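Non-structural protein 5 (Modoc virus, PDB 2WA2) probably methylates the viral RNA cap at guanine N7 and at the ribose 2'-oxygen, taking the methyl groups from S-adenosylmethionine through its methyltransferase domain. Local coordinates at residues A[71-76]-A[217-222]; A[84-89]-A[149-154]; A[165-170]-A[196-201]. The protein carries 4 engineered substitutions. All blocks are in the same frame, centred on the assembly; numbering follows the deposited sequence. Where two conformers were deposited one is given.

Overall arrangement
All three contacts belong to one Rossmann-like methyltransferase fold and show how a single mixed sheet organises separate layers. Interaction 2 joins neighbouring parallel strands, 86-89 and 151-154, within the sheet. Interaction 1 packs helix 66-76 against the loop leaving edge strand 215-217, with its centre about 17 Å from that of interaction 2; the two touch where L71 meets L153. Interaction 3, between helices 163-183 and 199-212, lies about 21 Å from interaction 1 and 23 Å from interaction 2, centre to centre. Along the chain interactions 2 and 3 follow one another, both inside the loop closed by interaction 1. The strand pair of interaction 2 thus lies by bound S-adenosylmethionine, while interactions 1 and 3 pack helices farther from it.

Interaction 1 (A[71-76]-A[217-222]); sequences LAWIDE and IRVPLS
W73 turns one face of its indole to V219 and P220, and this overlap is the heart of a mainly apolar contact between helix 66-76 and the loop after strand 215-217. The ring of P220 arrives over the six-membered ring in a CH-pi contact: P220 CD stands 3.5 Å from the W73 ring centroid, 22° off the normal, and comes within 3.2 Å of W73 CZ2. Farther along the same face, V219 CG1 lies 3.8 Å from W73 CE3. The indole reaches the loop because CG is trans to the backbone nitrogen (chi1 -169°). The other methyl of V219, CG2, packs 3.6 Å from I74 CG1, the two side chains meeting nearly at right angles. The tight overlap thus sits at the partly exposed indole and proline, whereas I74, I217, V219 and L221 are buried. Looser contacts flank it: I217 CD1 touches the edge of the indole at W73 CZ3, 4.2 Å away, and L221 CD1 lies 4.0 Å from W73 CB. R77 makes a cation-pi contact with the same indole. R218 turns away from the helix, and its NH1 bonds to the carbonyls of T226 and E228. A type I turn from V219 to S222 presents P220 and L221 together. Helix 66-76 thereby lies against strand 229-232, where I74 meets Y230 and V232, and against the loop following strand 215-217, within the Rossmann-like fold of the FtsJ-like methyltransferases.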
ATOM      1  N   LEU A  71      -5.764  -2.333  -6.401  1.00 14.41           N
ATOM      2  CA  LEU A  71      -4.762  -3.322  -6.866  1.00 15.10           C
ATOM      3  C   LEU A  71      -4.959  -3.558  -8.355  1.00 14.71           C
ATOM      4  O   LEU A  71      -3.979  -3.689  -9.076  1.00 14.93           O
ATOM      5  CB  LEU A  71      -4.850  -4.649  -6.120  1.00 14.70           C
ATOM      6  CG  LEU A  71      -3.785  -5.694  -6.474  1.00 14.06           C
ATOM      7  CD1 LEU A  71      -2.380  -5.110  -6.378  1.00 13.15           C
ATOM      8  CD2 LEU A  71      -3.941  -6.973  -5.642  1.00 14.90           C
ATOM      9  N   ALA A  72      -6.216  -3.599  -8.794  1.00 16.37           N
ATOM     10  CA  ALA A  72      -6.533  -3.796 -10.227  1.00 17.60           C
ATOM     11  C   ALA A  72      -5.943  -2.679 -11.092  1.00 18.34           C
ATOM     12  O   ALA A  72      -5.388  -2.941 -12.171  1.00 18.85           O
ATOM     13  CB  ALA A  72      -8.081  -3.939 -10.454  1.00 18.01           C
ATOM     14  N   TRP A  73      -6.055  -1.439 -10.597  1.00 18.45           N
ATOM     15  CA  TRP A  73      -5.481  -0.279 -11.249  1.00 18.86           C
ATOM     16  C   TRP A  73      -3.973  -0.400 -11.383  1.00 19.09           C
ATOM     17  O   TRP A  73      -3.437  -0.207 -12.476  1.00 19.08           O
ATOM     18  CB  TRP A  73      -5.852   1.014 -10.513  1.00 19.42           C
ATOM     19  CG  TRP A  73      -5.497   2.273 -11.284  1.00 19.69           C
ATOM     20  CD1 TRP A  73      -6.327   2.981 -12.128  1.00 20.93           C
ATOM     21  CD2 TRP A  73      -4.229   2.952 -11.303  1.00 18.29           C
ATOM     22  NE1 TRP A  73      -5.649   4.065 -12.647  1.00 21.10           N
ATOM     23  CE2 TRP A  73      -4.363   4.068 -12.168  1.00 19.16           C
ATOM     24  CE3 TRP A  73      -2.989   2.728 -10.673  1.00 16.87           C
ATOM     25  CZ2 TRP A  73      -3.307   4.966 -12.415  1.00 18.52           C
ATOM     26  CZ3 TRP A  73      -1.939   3.631 -10.909  1.00 20.10           C
ATOM     27  CH2 TRP A  73      -2.110   4.737 -11.789  1.00 19.70           C
ATOM     28  N   ILE A  74      -3.287  -0.692 -10.277  1.00 18.88           N
ATOM     29  CA  ILE A  74      -1.841  -0.894 -10.284  1.00 18.40           C
ATOM     30  C   ILE A  74      -1.443  -2.039 -11.237  1.00 19.30           C
ATOM     31  O   ILE A  74      -0.438  -1.940 -11.957  1.00 18.52           O
ATOM     32  CB  ILE A  74      -1.315  -1.194  -8.869  1.00 18.32           C
ATOM     33  CG1 ILE A  74      -1.591   0.007  -7.930  1.00 18.28           C
ATOM     34  CG2 ILE A  74       0.189  -1.638  -8.908  1.00 16.90           C
ATOM     35  CD1 ILE A  74      -1.313  -0.285  -6.465  1.00 18.25           C
ATOM     36  N   ASP A  75      -2.233  -3.115 -11.228  1.00 20.59           N
ATOM     37  CA  ASP A  75      -1.911  -4.303 -12.033  1.00 22.12           C
ATOM     38  C   ASP A  75      -2.013  -3.975 -13.516  1.00 23.52           C
ATOM     39  O   ASP A  75      -1.122  -4.334 -14.294  1.00 23.45           O
ATOM     40  CB  ASP A  75      -2.838  -5.462 -11.680  1.00 22.29           C
ATOM     41  CG  ASP A  75      -2.501  -6.736 -12.430  1.00 22.73           C
ATOM     42  OD1 ASP A  75      -1.329  -6.923 -12.837  1.00 22.89           O
ATOM     43  OD2 ASP A  75      -3.427  -7.551 -12.606  1.00 23.04           O
ATOM     44  N   GLU A  76      -3.090  -3.285 -13.884  1.00 25.24           N
ATOM     45  CA  GLU A  76      -3.359  -2.916 -15.279  1.00 27.52           C
ATOM     46  C   GLU A  76      -2.370  -1.890 -15.797  1.00 27.26           C
ATOM     47  O   GLU A  76      -2.139  -1.806 -16.999  1.00 28.33           O
ATOM     48  CB  GLU A  76      -4.807  -2.412 -15.439  1.00 28.12           C
ATOM     49  CG  GLU A  76      -5.811  -3.537 -15.792  1.00 32.43           C
ATOM     50  CD  GLU A  76      -7.076  -3.567 -14.925  1.00 36.07           C
ATOM     51  OE1 GLU A  76      -7.791  -2.539 -14.832  1.00 38.50           O
ATOM     52  OE2 GLU A  76      -7.369  -4.647 -14.353  1.00 39.40           O
ATOM     53  N   ILE A 217       4.240   5.116  -6.672  1.00 12.39           N
ATOM     54  CA  ILE A 217       3.145   5.649  -7.493  1.00 13.33           C
ATOM     55  C   ILE A 217       1.913   6.009  -6.665  1.00 13.16           C
ATOM     56  O   ILE A 217       1.672   5.426  -5.594  1.00 11.43           O
ATOM     57  CB  ILE A 217       2.754   4.681  -8.658  1.00 12.75           C
ATOM     58  CG1 ILE A 217       2.229   3.344  -8.097  1.00 12.85           C
ATOM     59  CG2 ILE A 217       3.951   4.501  -9.642  1.00 14.54           C
ATOM     60  CD1 ILE A 217       1.632   2.356  -9.121  1.00 15.85           C
ATOM     61  N   ARG A 218       1.156   6.983  -7.177  1.00 13.31           N
ATOM     62  CA  ARG A 218      -0.114   7.379  -6.587  1.00 13.13           C
ATOM     63  C   ARG A 218      -1.248   6.785  -7.421  1.00 14.24           C
ATOM     64  O   ARG A 218      -1.323   7.010  -8.626  1.00 13.10           O
ATOM     65  CB  ARG A 218      -0.217   8.920  -6.570  1.00 13.71           C
ATOM     66  CG  ARG A 218      -1.603   9.461  -6.231  1.00 13.21           C
ATOM     67  CD  ARG A 218      -1.845   9.267  -4.716  1.00 12.15           C
ATOM     68  NE  ARG A 218      -3.061   9.955  -4.293  1.00 10.48           N
ATOM     69  CZ  ARG A 218      -3.456  10.082  -3.034  1.00 11.20           C
ATOM     70  NH1 ARG A 218      -2.767   9.492  -2.049  1.00 10.43           N
ATOM     71  NH2 ARG A 218      -4.553  10.767  -2.778  1.00  9.14           N
ATOM     72  N   VAL A 219      -2.129   6.025  -6.781  1.00 13.45           N
ATOM     73  CA  VAL A 219      -3.321   5.516  -7.451  1.00 15.07           C
ATOM     74  C   VAL A 219      -4.385   6.632  -7.392  1.00 15.54           C
ATOM     75  O   VAL A 219      -4.683   7.145  -6.313  1.00 15.15           O
ATOM     76  CB  VAL A 219      -3.805   4.229  -6.758  1.00 14.93           C
ATOM     77  CG1 VAL A 219      -4.938   3.609  -7.522  1.00 16.43           C
ATOM     78  CG2 VAL A 219      -2.627   3.243  -6.617  1.00 16.71           C
ATOM     79  N   PRO A 220      -4.914   7.052  -8.549  1.00 16.57           N
ATOM     80  CA  PRO A 220      -5.896   8.152  -8.603  1.00 16.85           C
ATOM     81  C   PRO A 220      -7.229   7.836  -7.932  1.00 16.55           C
ATOM     82  O   PRO A 220      -8.019   8.753  -7.662  1.00 16.78           O
ATOM     83  CB  PRO A 220      -6.081   8.401 -10.113  1.00 17.96           C
ATOM     84  CG  PRO A 220      -5.638   7.142 -10.765  1.00 16.43           C
ATOM     85  CD  PRO A 220      -4.540   6.576  -9.895  1.00 17.05           C
ATOM     86  N   LEU A 221      -7.470   6.549  -7.691  1.00 16.56           N
ATOM     87  CA  LEU A 221      -8.582   6.075  -6.870  1.00 16.63           C
ATOM     88  C   LEU A 221      -8.417   6.352  -5.372  1.00 16.02           C
ATOM     89  O   LEU A 221      -9.395   6.296  -4.620  1.00 15.40           O
ATOM     90  CB  LEU A 221      -8.780   4.573  -7.071  1.00 17.40           C
ATOM     91  CG  LEU A 221      -9.253   4.121  -8.460  1.00 19.68           C
ATOM     92  CD1 LEU A 221      -9.021   2.645  -8.633  1.00 22.22           C
ATOM     93  CD2 LEU A 221     -10.706   4.357  -8.554  1.00 25.85           C
ATOM     94  N   SER A 222      -7.186   6.591  -4.912  1.00 15.58           N
ATOM     95  CA  SER A 222      -7.009   6.948  -3.490  1.00 14.13           C
ATOM     96  C   SER A 222      -7.728   8.259  -3.196  1.00 14.72           C
ATOM     97  O   SER A 222      -7.684   9.188  -4.006  1.00 14.00           O
ATOM     98  CB  SER A 222      -5.537   7.111  -3.133  1.00 12.84           C
ATOM     99  OG  SER A 222      -4.861   5.875  -3.177  1.00 12.54           O
TER

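Interaction 2 (A[84-89]-A[149-154]); sequences GTVVDL and ADTVLC. Engineered in segment 84-89: T85 (natural residue Ser).
Two neighbouring parallel strands at the middle of the Rossmann-like sheet meet here, V86 to L89 lying beside T151 to C154 with their directions 16° apart. The backbone ladder alternates donor and acceptor: V87 N gives to T151 O at 3.0 Å, V87 O accepts from L153 N, and L89 N returns to L153 O at 2.9 Å. Where the pairing begins, T85 O takes two donors, D150 N at 2.8 Å and T151 N at 3.2 Å. The carboxylate of D150 completes that end: with CG trans to the carbonyl carbon (chi1 -55°), OD2 is carried to T85 N and accepts from it through its anti lone pair at 2.9 Å, with an N-H...O angle of 162°. T85 itself is an engineered residue, and its hydroxyl bonds to E108. On the face bearing V86, V86 CG1 packs 3.7 Å from L153 CD1; on the other, L89 CB meets C154 SG at 4.0 Å. D88 points to the L153 side, its OD2 bonded to S97, and lies near bound S-adenosylmethionine. Helix 163-183 covers V87, L89 and C154, helix 95-101 sends W96 onto D88 and L153, and strand 106-112 flanks strand 86-89 as its next neighbour in the sheet.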
ATOM      1  N   GLY A  84       3.020 -16.754  -9.562  1.00 19.09           N
ATOM      2  CA  GLY A  84       3.564 -17.806  -8.696  1.00 18.95           C
ATOM      3  C   GLY A  84       2.944 -17.781  -7.314  1.00 17.31           C
ATOM      4  O   GLY A  84       1.726 -17.692  -7.189  1.00 17.91           O
ATOM      5  N   THR A  85       3.803 -17.902  -6.299  1.00 17.75           N
ATOM      6  CA  THR A  85       3.447 -17.778  -4.891  1.00 17.01           C
ATOM      7  C   THR A  85       3.350 -16.277  -4.502  1.00 15.82           C
ATOM      8  O   THR A  85       4.353 -15.546  -4.467  1.00 15.51           O
ATOM      9  CB  THR A  85       4.452 -18.518  -4.010  1.00 17.12           C
ATOM     10  OG1 THR A  85       4.478 -19.900  -4.408  1.00 18.24           O
ATOM     11  CG2 THR A  85       4.073 -18.400  -2.481  1.00 18.69           C
ATOM     12  N   VAL A  86       2.124 -15.854  -4.222  1.00 15.23           N
ATOM     13  CA  VAL A  86       1.850 -14.485  -3.819  1.00 14.57           C
ATOM     14  C   VAL A  86       1.644 -14.487  -2.314  1.00 14.13           C
ATOM     15  O   VAL A  86       0.862 -15.303  -1.784  1.00 14.75           O
ATOM     16  CB  VAL A  86       0.575 -13.934  -4.510  1.00 14.77           C
ATOM     17  CG1 VAL A  86       0.262 -12.475  -4.051  1.00 15.36           C
ATOM     18  CG2 VAL A  86       0.710 -13.957  -6.028  1.00 13.29           C
ATOM     19  N   VAL A  87       2.356 -13.605  -1.623  0.50 13.73           N
ATOM     20  CA  VAL A  87       2.031 -13.332  -0.218  0.50 13.80           C
ATOM     21  C   VAL A  87       1.238 -12.040  -0.119  0.50 13.91           C
ATOM     22  O   VAL A  87       1.491 -11.077  -0.852  0.50 12.48           O
ATOM     23  CB  VAL A  87       3.253 -13.323   0.757  0.50 14.04           C
ATOM     24  CG1 VAL A  87       3.763 -14.727   0.981  0.50 15.62           C
ATOM     25  CG2 VAL A  87       4.374 -12.383   0.311  0.50 12.20           C
ATOM     26  N   ASP A  88       0.228 -12.055   0.742  1.00 13.69           N
ATOM     27  CA  ASP A  88      -0.567 -10.870   0.976  1.00 14.67           C
ATOM     28  C   ASP A  88      -0.460 -10.570   2.464  1.00 14.42           C
ATOM     29  O   ASP A  88      -1.122 -11.200   3.297  1.00 15.14           O
ATOM     30  CB  ASP A  88      -2.007 -11.075   0.502  1.00 13.87           C
ATOM     31  CG  ASP A  88      -2.863  -9.811   0.636  1.00 16.15           C
ATOM     32  OD1 ASP A  88      -2.299  -8.736   0.932  1.00 18.51           O
ATOM     33  OD2 ASP A  88      -4.099  -9.906   0.506  1.00 17.25           O
ATOM     34  N   LEU A  89       0.442  -9.652   2.792  1.00 14.52           N
ATOM     35  CA  LEU A  89       0.694  -9.256   4.167  1.00 14.06           C
ATOM     36  C   LEU A  89      -0.250  -8.153   4.612  1.00 14.34           C
ATOM     37  O   LEU A  89      -0.341  -7.093   3.969  1.00 14.06           O
ATOM     38  CB  LEU A  89       2.162  -8.850   4.346  1.00 13.31           C
ATOM     39  CG  LEU A  89       3.144  -9.943   3.873  1.00 14.32           C
ATOM     40  CD1 LEU A  89       4.534  -9.395   3.787  1.00 15.15           C
ATOM     41  CD2 LEU A  89       3.111 -11.225   4.767  1.00 15.52           C
ATOM     42  N   ALA A 149       8.457 -16.627  -2.060  1.00 18.81           N
ATOM     43  CA  ALA A 149       7.351 -15.964  -2.740  1.00 18.20           C
ATOM     44  C   ALA A 149       7.873 -15.270  -3.963  1.00 17.58           C
ATOM     45  O   ALA A 149       8.943 -14.662  -3.918  1.00 17.73           O
ATOM     46  CB  ALA A 149       6.641 -14.918  -1.817  1.00 18.21           C
ATOM     47  N   ASP A 150       7.077 -15.334  -5.026  1.00 17.18           N
ATOM     48  CA  ASP A 150       7.382 -14.672  -6.288  1.00 17.62           C
ATOM     49  C   ASP A 150       6.822 -13.256  -6.373  1.00 16.52           C
ATOM     50  O   ASP A 150       7.299 -12.447  -7.200  1.00 16.28           O
ATOM     51  CB  ASP A 150       6.842 -15.514  -7.418  1.00 17.90           C
ATOM     52  CG  ASP A 150       7.367 -16.935  -7.349  1.00 20.17           C
ATOM     53  OD1 ASP A 150       8.558 -17.102  -7.646  1.00 22.04           O
ATOM     54  OD2 ASP A 150       6.610 -17.840  -6.936  1.00 19.70           O
ATOM     55  N   THR A 151       5.821 -12.962  -5.523  1.00 15.61           N
ATOM     56  CA  THR A 151       5.175 -11.653  -5.476  1.00 15.38           C
ATOM     57  C   THR A 151       4.893 -11.316  -4.008  1.00 14.44           C
ATOM     58  O   THR A 151       4.287 -12.110  -3.294  1.00 14.73           O
ATOM     59  CB  THR A 151       3.820 -11.647  -6.200  1.00 15.56           C
ATOM     60  OG1 THR A 151       3.923 -12.287  -7.481  1.00 17.33           O
ATOM     61  CG2 THR A 151       3.310 -10.238  -6.351  1.00 15.75           C
ATOM     62  N   VAL A 152       5.342 -10.144  -3.572  1.00 13.53           N
ATOM     63  CA  VAL A 152       5.079  -9.703  -2.193  1.00 12.69           C
ATOM     64  C   VAL A 152       4.120  -8.517  -2.203  1.00 13.58           C
ATOM     65  O   VAL A 152       4.454  -7.448  -2.717  1.00 13.68           O
ATOM     66  CB  VAL A 152       6.378  -9.356  -1.481  1.00 14.07           C
ATOM     67  CG1 VAL A 152       6.094  -8.746  -0.089  1.00 13.38           C
ATOM     68  CG2 VAL A 152       7.284 -10.573  -1.431  1.00 12.54           C
ATOM     69  N   LEU A 153       2.931  -8.718  -1.643  1.00 12.35           N
ATOM     70  CA  LEU A 153       1.910  -7.663  -1.541  1.00 12.36           C
ATOM     71  C   LEU A 153       1.795  -7.247  -0.098  1.00 12.54           C
ATOM     72  O   LEU A 153       1.821  -8.087   0.788  1.00 10.94           O
ATOM     73  CB  LEU A 153       0.522  -8.160  -2.011  1.00 12.26           C
ATOM     74  CG  LEU A 153       0.426  -8.674  -3.454  1.00 15.27           C
ATOM     75  CD1 LEU A 153      -1.024  -9.041  -3.779  1.00 16.58           C
ATOM     76  CD2 LEU A 153       0.985  -7.649  -4.477  1.00 17.26           C
ATOM     77  N   CYS A 154       1.619  -5.948   0.153  1.00 11.40           N
ATOM     78  CA  CYS A 154       1.392  -5.528   1.535  1.00 11.04           C
ATOM     79  C   CYS A 154       0.599  -4.242   1.532  1.00 12.11           C
ATOM     80  O   CYS A 154       1.004  -3.273   0.891  1.00 10.50           O
ATOM     81  CB  CYS A 154       2.716  -5.302   2.242  1.00 10.46           C
ATOM     82  SG  CYS A 154       2.589  -4.840   4.001  1.00 12.95           S
TER

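Interaction 3 (A[165-170]-A[196-201]); sequences VEASRT and PYSCDV
With chi1 at -62°, T170 holds its methyl CG2 trans to the backbone nitrogen and aims it at V201, whose CG1 is likewise trans to its own nitrogen (chi1 173°). The two side chains cross at about a right angle, T170 CG2 lying 3.7 Å from V201 CG1 and 3.8 Å from V201 CG2. This is helix-to-helix packing in a helical layer beside the sheet of the Rossmann-like alpha/beta fold: helix 163-183 meets the first turn of helix 199-212, and strand 188-193, which links them in the chain, offers V193 to both T170 and V201. At A167 the helix start comes close, with A167 CA and S198 CA 6.2 Å apart; A167 CB rests 3.8 Å from S198 CB, and the carbonyl oxygen A167 O lies 3.9 Å from V201 CG2. S198 occupies the N-cap position of the second helix. Beside A167, a water links the carboxylate of E166 to the phenol of Y197, at 2.6 Å from Y197 OH; its still shorter distance to E166 leaves the exact geometry doubtful. That carboxylate also forms a salt bridge with K22 through OE1, while its OE2 accepts from N160 N. The T170 hydroxyl faces back into its own helix and also bonds to N195 N. Two donors thus grip E166 O from opposite faces of its plane: T170 N, and T170 OG1 at 2.7 Å.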
ATOM      1  N   VAL A 165       3.200   9.484  13.846  1.00 12.89           N
ATOM      2  CA  VAL A 165       2.695   8.126  14.068  1.00 13.31           C
ATOM      3  C   VAL A 165       2.645   7.344  12.745  1.00 12.30           C
ATOM      4  O   VAL A 165       3.043   6.178  12.680  1.00 12.89           O
ATOM      5  CB  VAL A 165       1.278   8.116  14.739  1.00 13.19           C
ATOM      6  CG1 VAL A 165       0.689   6.712  14.786  1.00 13.91           C
ATOM      7  CG2 VAL A 165       1.332   8.725  16.137  1.00 15.00           C
ATOM      8  N   GLU A 166       2.112   7.979  11.704  1.00 11.71           N
ATOM      9  CA  GLU A 166       2.064   7.360  10.377  1.00 11.49           C
ATOM     10  C   GLU A 166       3.472   7.058   9.828  1.00 11.05           C
ATOM     11  O   GLU A 166       3.672   5.981   9.238  1.00 11.60           O
ATOM     12  CB  GLU A 166       1.287   8.234   9.396  1.00 10.75           C
ATOM     13  CG  GLU A 166      -0.189   8.382   9.738  1.00 11.53           C
ATOM     14  CD  GLU A 166      -0.959   9.205   8.711  1.00 13.50           C
ATOM     15  OE1 GLU A 166      -0.389  10.191   8.196  1.00 20.64           O
ATOM     16  OE2 GLU A 166      -2.114   8.875   8.426  1.00 12.38           O
ATOM     17  N   ALA A 167       4.397   8.016   9.965  1.00 11.18           N
ATOM     18  CA  ALA A 167       5.840   7.766   9.598  1.00 12.75           C
ATOM     19  C   ALA A 167       6.407   6.533  10.300  1.00 13.97           C
ATOM     20  O   ALA A 167       7.032   5.687   9.668  1.00 13.25           O
ATOM     21  CB  ALA A 167       6.699   8.991   9.900  1.00 12.95           C
ATOM     22  N   SER A 168       6.169   6.410  11.606  1.00 14.03           N
ATOM     23  CA  SER A 168       6.726   5.275  12.362  1.00 14.51           C
ATOM     24  C   SER A 168       6.168   3.950  11.872  1.00 13.10           C
ATOM     25  O   SER A 168       6.914   2.981  11.686  1.00 13.33           O
ATOM     26  CB  SER A 168       6.413   5.441  13.869  1.00 15.30           C
ATOM     27  OG  SER A 168       7.292   6.418  14.374  1.00 22.67           O
ATOM     28  N   ARG A 169       4.851   3.897  11.652  1.00 12.59           N
ATOM     29  CA  ARG A 169       4.245   2.670  11.144  1.00 12.79           C
ATOM     30  C   ARG A 169       4.711   2.346   9.735  1.00 12.50           C
ATOM     31  O   ARG A 169       4.908   1.178   9.393  1.00 13.10           O
ATOM     32  CB  ARG A 169       2.721   2.779  11.125  1.00 13.36           C
ATOM     33  CG  ARG A 169       2.131   3.046  12.481  1.00 11.85           C
ATOM     34  CD  ARG A 169       0.683   3.326  12.325  1.00 16.38           C
ATOM     35  NE  ARG A 169       0.078   3.506  13.637  1.00 19.64           N
ATOM     36  CZ  ARG A 169      -1.198   3.814  13.847  1.00 21.06           C
ATOM     37  NH1 ARG A 169      -2.056   3.960  12.834  1.00 20.04           N
ATOM     38  NH2 ARG A 169      -1.616   3.964  15.098  1.00 19.40           N
ATOM     39  N   THR A 170       4.882   3.388   8.917  1.00 12.18           N
ATOM     40  CA  THR A 170       5.369   3.213   7.550  1.00 11.96           C
ATOM     41  C   THR A 170       6.772   2.618   7.554  1.00 12.44           C
ATOM     42  O   THR A 170       7.045   1.679   6.820  1.00 11.86           O
ATOM     43  CB  THR A 170       5.338   4.541   6.785  1.00 12.37           C
ATOM     44  OG1 THR A 170       3.972   4.986   6.712  1.00 11.31           O
ATOM     45  CG2 THR A 170       5.851   4.350   5.318  1.00 11.30           C
ATOM     46  N   PRO A 196       4.405   8.833   2.760  1.00 10.07           N
ATOM     47  CA  PRO A 196       5.602   8.822   1.932  1.00 10.48           C
ATOM     48  C   PRO A 196       6.394  10.133   1.942  1.00 11.55           C
ATOM     49  O   PRO A 196       7.451  10.164   1.333  1.00 11.00           O
ATOM     50  CB  PRO A 196       5.027   8.602   0.527  1.00 10.00           C
ATOM     51  CG  PRO A 196       3.747   9.362   0.553  1.00 10.24           C
ATOM     52  CD  PRO A 196       3.203   9.189   1.970  1.00  9.80           C
ATOM     53  N   TYR A 197       5.893  11.182   2.604  1.00 11.44           N
ATOM     54  CA  TYR A 197       6.590  12.493   2.577  1.00 13.46           C
ATOM     55  C   TYR A 197       7.530  12.745   3.748  1.00 14.43           C
ATOM     56  O   TYR A 197       8.335  13.669   3.714  1.00 16.02           O
ATOM     57  CB  TYR A 197       5.599  13.651   2.453  1.00 13.33           C
ATOM     58  CG  TYR A 197       4.522  13.619   3.502  1.00 12.12           C
ATOM     59  CD1 TYR A 197       4.720  14.186   4.759  1.00 14.93           C
ATOM     60  CD2 TYR A 197       3.299  13.042   3.222  1.00 13.40           C
ATOM     61  CE1 TYR A 197       3.729  14.153   5.717  1.00 14.34           C
ATOM     62  CE2 TYR A 197       2.297  13.010   4.156  1.00 10.66           C
ATOM     63  CZ  TYR A 197       2.521  13.547   5.396  1.00 13.30           C
ATOM     64  OH  TYR A 197       1.518  13.478   6.324  1.00 11.56           O
ATOM     65  N   SER A 198       7.444  11.919   4.772  1.00 15.25           N
ATOM     66  CA  SER A 198       8.328  12.027   5.912  1.00 16.95           C
ATOM     67  C   SER A 198       9.782  11.798   5.445  1.00 16.96           C
ATOM     68  O   SER A 198      10.048  10.901   4.626  1.00 15.51           O
ATOM     69  CB  SER A 198       7.892  11.000   6.958  1.00 17.62           C
ATOM     70  OG  SER A 198       8.962  10.602   7.782  1.00 23.11           O
ATOM     71  N   CYS A 199      10.714  12.611   5.942  1.00 18.63           N
ATOM     72  CA  CYS A 199      12.097  12.472   5.515  1.00 18.91           C
ATOM     73  C   CYS A 199      12.667  11.076   5.761  1.00 17.92           C
ATOM     74  O   CYS A 199      13.302  10.535   4.864  1.00 17.49           O
ATOM     75  CB  CYS A 199      13.019  13.544   6.104  1.00 20.05           C
ATOM     76  SG  CYS A 199      14.712  13.344   5.403  1.00 25.20           S
ATOM     77  N   ASP A 200      12.457  10.496   6.952  1.00 16.64           N
ATOM     78  CA  ASP A 200      12.967   9.142   7.220  1.00 17.13           C
ATOM     79  C   ASP A 200      12.407   8.096   6.257  1.00 15.54           C
ATOM     80  O   ASP A 200      13.120   7.174   5.819  1.00 15.05           O
ATOM     81  CB  ASP A 200      12.765   8.689   8.683  1.00 18.44           C
ATOM     82  CG  ASP A 200      11.343   8.851   9.178  1.00 22.64           C
ATOM     83  OD1 ASP A 200      10.413   9.112   8.371  1.00 26.69           O
ATOM     84  OD2 ASP A 200      11.145   8.698  10.415  1.00 28.09           O
ATOM     85  N   VAL A 201      11.134   8.251   5.923  1.00 13.37           N
ATOM     86  CA  VAL A 201      10.499   7.342   4.999  1.00 13.43           C
ATOM     87  C   VAL A 201      11.094   7.515   3.605  1.00 13.15           C
ATOM     88  O   VAL A 201      11.359   6.530   2.931  1.00 12.94           O
ATOM     89  CB  VAL A 201       8.953   7.506   4.943  1.00 12.39           C
ATOM     90  CG1 VAL A 201       8.378   6.617   3.807  1.00 12.14           C
ATOM     91  CG2 VAL A 201       8.322   7.110   6.291  1.00 11.41           C
TER
HETATM   92  O   HOH W   1       0.047  11.348   6.137  1.00 25.27           O